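Local coordinates for protein guanylate kinase (Coxiella burnetii, PDB 3TR0) that probably catalyses the ATP-dependent phosphorylation of GMP to GDP, a step in recycling GMP and, indirectly, cGMP, at residues 87-90 with 91-95. Numbering follows the deposited sequence.
Sequences KDWV and LRQLK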
ATOM      1  N   LYS A  87       5.064  -4.473 -26.021  1.00 28.93           N
ATOM      2  CA  LYS A  87       5.751  -5.235 -24.983  1.00 24.81           C
ATOM      3  C   LYS A  87       7.171  -4.757 -24.686  1.00 22.75           C
ATOM      4  O   LYS A  87       7.573  -4.661 -23.528  1.00 24.03           O
ATOM      5  CB  LYS A  87       5.792  -6.718 -25.357  1.00 36.09           C
ATOM      6  CG  LYS A  87       6.470  -7.587 -24.310  1.00 47.49           C
ATOM      7  CD  LYS A  87       6.800  -8.962 -24.857  1.00 58.97           C
ATOM      8  CE  LYS A  87       7.764  -8.866 -26.027  1.00 75.85           C
ATOM      9  NZ  LYS A  87       8.119 -10.207 -26.572  1.00 86.59           N
ATOM     10  N   ASP A  88       7.939  -4.476 -25.732  1.00 26.37           N
ATOM     11  CA  ASP A  88       9.359  -4.207 -25.548  1.00 25.16           C
ATOM     12  C   ASP A  88       9.628  -2.934 -24.753  1.00 26.77           C
ATOM     13  O   ASP A  88      10.528  -2.896 -23.910  1.00 26.77           O
ATOM     14  CB  ASP A  88      10.092  -4.172 -26.890  1.00 29.63           C
ATOM     15  CG  ASP A  88      11.579  -4.394 -26.737  1.00 38.34           C
ATOM     16  OD1 ASP A  88      11.971  -5.498 -26.304  1.00 47.26           O
ATOM     17  OD2 ASP A  88      12.355  -3.467 -27.038  1.00 47.73           O
ATOM     18  N   TRP A  89       8.853  -1.888 -25.011  1.00 19.41           N
ATOM     19  CA  TRP A  89       9.063  -0.634 -24.301  1.00 27.48           C
ATOM     20  C   TRP A  89       8.883  -0.827 -22.799  1.00 26.72           C
ATOM     21  O   TRP A  89       9.660  -0.312 -22.001  1.00 22.30           O
ATOM     22  CB  TRP A  89       8.113   0.449 -24.802  1.00 27.06           C
ATOM     23  CG  TRP A  89       8.288   1.747 -24.082  1.00 26.47           C
ATOM     24  CD1 TRP A  89       9.101   2.781 -24.443  1.00 30.64           C
ATOM     25  CD2 TRP A  89       7.648   2.145 -22.864  1.00 29.67           C
ATOM     26  NE1 TRP A  89       9.002   3.802 -23.531  1.00 26.19           N
ATOM     27  CE2 TRP A  89       8.114   3.438 -22.552  1.00 26.78           C
ATOM     28  CE3 TRP A  89       6.721   1.538 -22.012  1.00 25.90           C
ATOM     29  CZ2 TRP A  89       7.680   4.137 -21.428  1.00 25.18           C
ATOM     30  CZ3 TRP A  89       6.295   2.233 -20.890  1.00 23.30           C
ATOM     31  CH2 TRP A  89       6.775   3.517 -20.609  1.00 22.10           C
ATOM     32  N   VAL A  90       7.857  -1.578 -22.422  1.00 20.08           N
ATOM     33  CA  VAL A  90       7.570  -1.827 -21.013  1.00 19.20           C
ATOM     34  C   VAL A  90       8.729  -2.568 -20.344  1.00 25.22           C
ATOM     35  O   VAL A  90       9.199  -2.177 -19.276  1.00 22.33           O
ATOM     36  CB  VAL A  90       6.273  -2.635 -20.845  1.00 20.46           C
ATOM     37  CG1 VAL A  90       6.111  -3.089 -19.404  1.00 18.75           C
ATOM     38  CG2 VAL A  90       5.068  -1.807 -21.280  1.00 21.11           C
ATOM     39  N   LEU A  91       9.200  -3.629 -20.986  1.00 22.03           N
ATOM     40  CA  LEU A  91      10.284  -4.421 -20.419  1.00 25.52           C
ATOM     41  C   LEU A  91      11.587  -3.629 -20.306  1.00 25.83           C
ATOM     42  O   LEU A  91      12.352  -3.829 -19.368  1.00 23.00           O
ATOM     43  CB  LEU A  91      10.489  -5.715 -21.208  1.00 27.73           C
ATOM     44  CG  LEU A  91       9.268  -6.636 -21.240  1.00 26.89           C
ATOM     45  CD1 LEU A  91       9.604  -7.952 -21.930  1.00 37.39           C
ATOM     46  CD2 LEU A  91       8.746  -6.884 -19.826  1.00 24.69           C
ATOM     47  N   ARG A  92      11.843  -2.733 -21.256  1.00 19.74           N
ATOM     48  CA  ARG A  92      13.005  -1.852 -21.153  1.00 24.19           C
ATOM     49  C   ARG A  92      12.939  -0.970 -19.904  1.00 23.70           C
ATOM     50  O   ARG A  92      13.946  -0.779 -19.214  1.00 25.84           O
ATOM     51  CB  ARG A  92      13.161  -0.985 -22.401  1.00 28.08           C
ATOM     52  CG  ARG A  92      13.550  -1.760 -23.640  1.00 31.52           C
ATOM     53  CD  ARG A  92      14.239  -0.865 -24.663  1.00 31.22           C
ATOM     54  NE  ARG A  92      13.435   0.294 -25.051  1.00 31.52           N
ATOM     55  CZ  ARG A  92      12.478   0.268 -25.973  1.00 36.64           C
ATOM     56  NH1 ARG A  92      12.182  -0.864 -26.594  1.00 41.62           N
ATOM     57  NH2 ARG A  92      11.807   1.372 -26.269  1.00 38.50           N
ATOM     58  N   GLN A  93      11.753  -0.439 -19.621  1.00 24.07           N
ATOM     59  CA  GLN A  93      11.543   0.402 -18.445  1.00 24.47           C
ATOM     60  C   GLN A  93      11.764  -0.375 -17.156  1.00 27.35           C
ATOM     61  O   GLN A  93      12.443   0.099 -16.243  1.00 23.82           O
ATOM     62  CB  GLN A  93      10.131   0.997 -18.445  1.00 20.01           C
ATOM     63  CG  GLN A  93       9.772   1.739 -19.715  1.00 28.10           C
ATOM     64  CD  GLN A  93      10.837   2.732 -20.134  1.00 37.27           C
ATOM     65  OE1 GLN A  93      11.328   3.513 -19.322  1.00 32.03           O
ATOM     66  NE2 GLN A  93      11.204   2.702 -21.412  1.00 33.98           N
ATOM     67  N   LEU A  94      11.181  -1.567 -17.081  1.00 21.08           N
ATOM     68  CA  LEU A  94      11.353  -2.417 -15.903  1.00 23.12           C
ATOM     69  C   LEU A  94      12.828  -2.743 -15.684  1.00 24.01           C
ATOM     70  O   LEU A  94      13.324  -2.707 -14.553  1.00 27.06           O
ATOM     71  CB  LEU A  94      10.546  -3.706 -16.054  1.00 18.68           C
ATOM     72  CG  LEU A  94       9.027  -3.531 -16.088  1.00 20.99           C
ATOM     73  CD1 LEU A  94       8.339  -4.876 -16.278  1.00 22.71           C
ATOM     74  CD2 LEU A  94       8.532  -2.841 -14.820  1.00 23.07           C
ATOM     75  N   LYS A  95      13.523  -3.056 -16.773  1.00 26.40           N
ATOM     76  CA  LYS A  95      14.952  -3.354 -16.733  1.00 26.94           C
ATOM     77  C   LYS A  95      15.745  -2.177 -16.184  1.00 28.45           C
ATOM     78  O   LYS A  95      16.717  -2.357 -15.453  1.00 29.82           O
ATOM     79  CB  LYS A  95      15.464  -3.685 -18.137  1.00 30.25           C
ATOM     80  CG  LYS A  95      15.162  -5.092 -18.617  1.00 50.40           C
ATOM     81  CD  LYS A  95      16.308  -6.040 -18.295  1.00 64.64           C
ATOM     82  CE  LYS A  95      16.218  -7.314 -19.122  1.00 75.39           C
ATOM     83  NZ  LYS A  95      17.264  -8.307 -18.749  1.00 79.68           N
TER
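Trp-89 O takes two hydrogen bonds from Gln-93. The backbone N of Gln-93 donates at 3.2 Å, as expected one turn on in an alpha helix. The side-chain NE2 of Gln-93 adds a weak, bent bond to the same Trp-89 O. This is the short helix 87-95 of the guanylate kinase fold, which links strand 81-86 of the mixed sheet to strand 99-103 of the parallel sheet. The indole of Trp-89 is turned toward the C-terminal half of the helix, with CG anti to the backbone N (chi1 179°). Gln-93 folds back over one face of it. Its CG makes a CH-pi contact 3.4 Å from the centroid of the Trp-89 six-membered ring, almost on the ring normal. The bend at chi2 (-49°) carries the Gln-93 amide over the same face, its plane 24° from that of the ring. Arg-98 holds OE1 of Gln-93 through a weak hydrogen bond. Lys-35 and Val-100 touch both Trp-89 and Gln-93, so the pair packs against the parallel sheet.

A salt bridge joins the preceding i, i+4 pair. Asp-88 OD2 meets Arg-92 NH1 at 2.6 Å, at the guanidinium edge and near its plane. As a hydrogen bond it is weak because it is strongly bent, and the two planar groups are well out of parallel. The second terminal nitrogen, NH2, comes within 3.6 Å of Trp-89 CD1, with the guanidinium nearly perpendicular to the ring. At the start of the helix, the carboxylate of Glu-86 accepts bonds from the backbone N atoms of Asp-88 and Trp-89. Val-90 is buried and touches Leu-73 and Ser-37. Within the helix, Val-90 CG1 lies 4.2 Å from Leu-94 CD1.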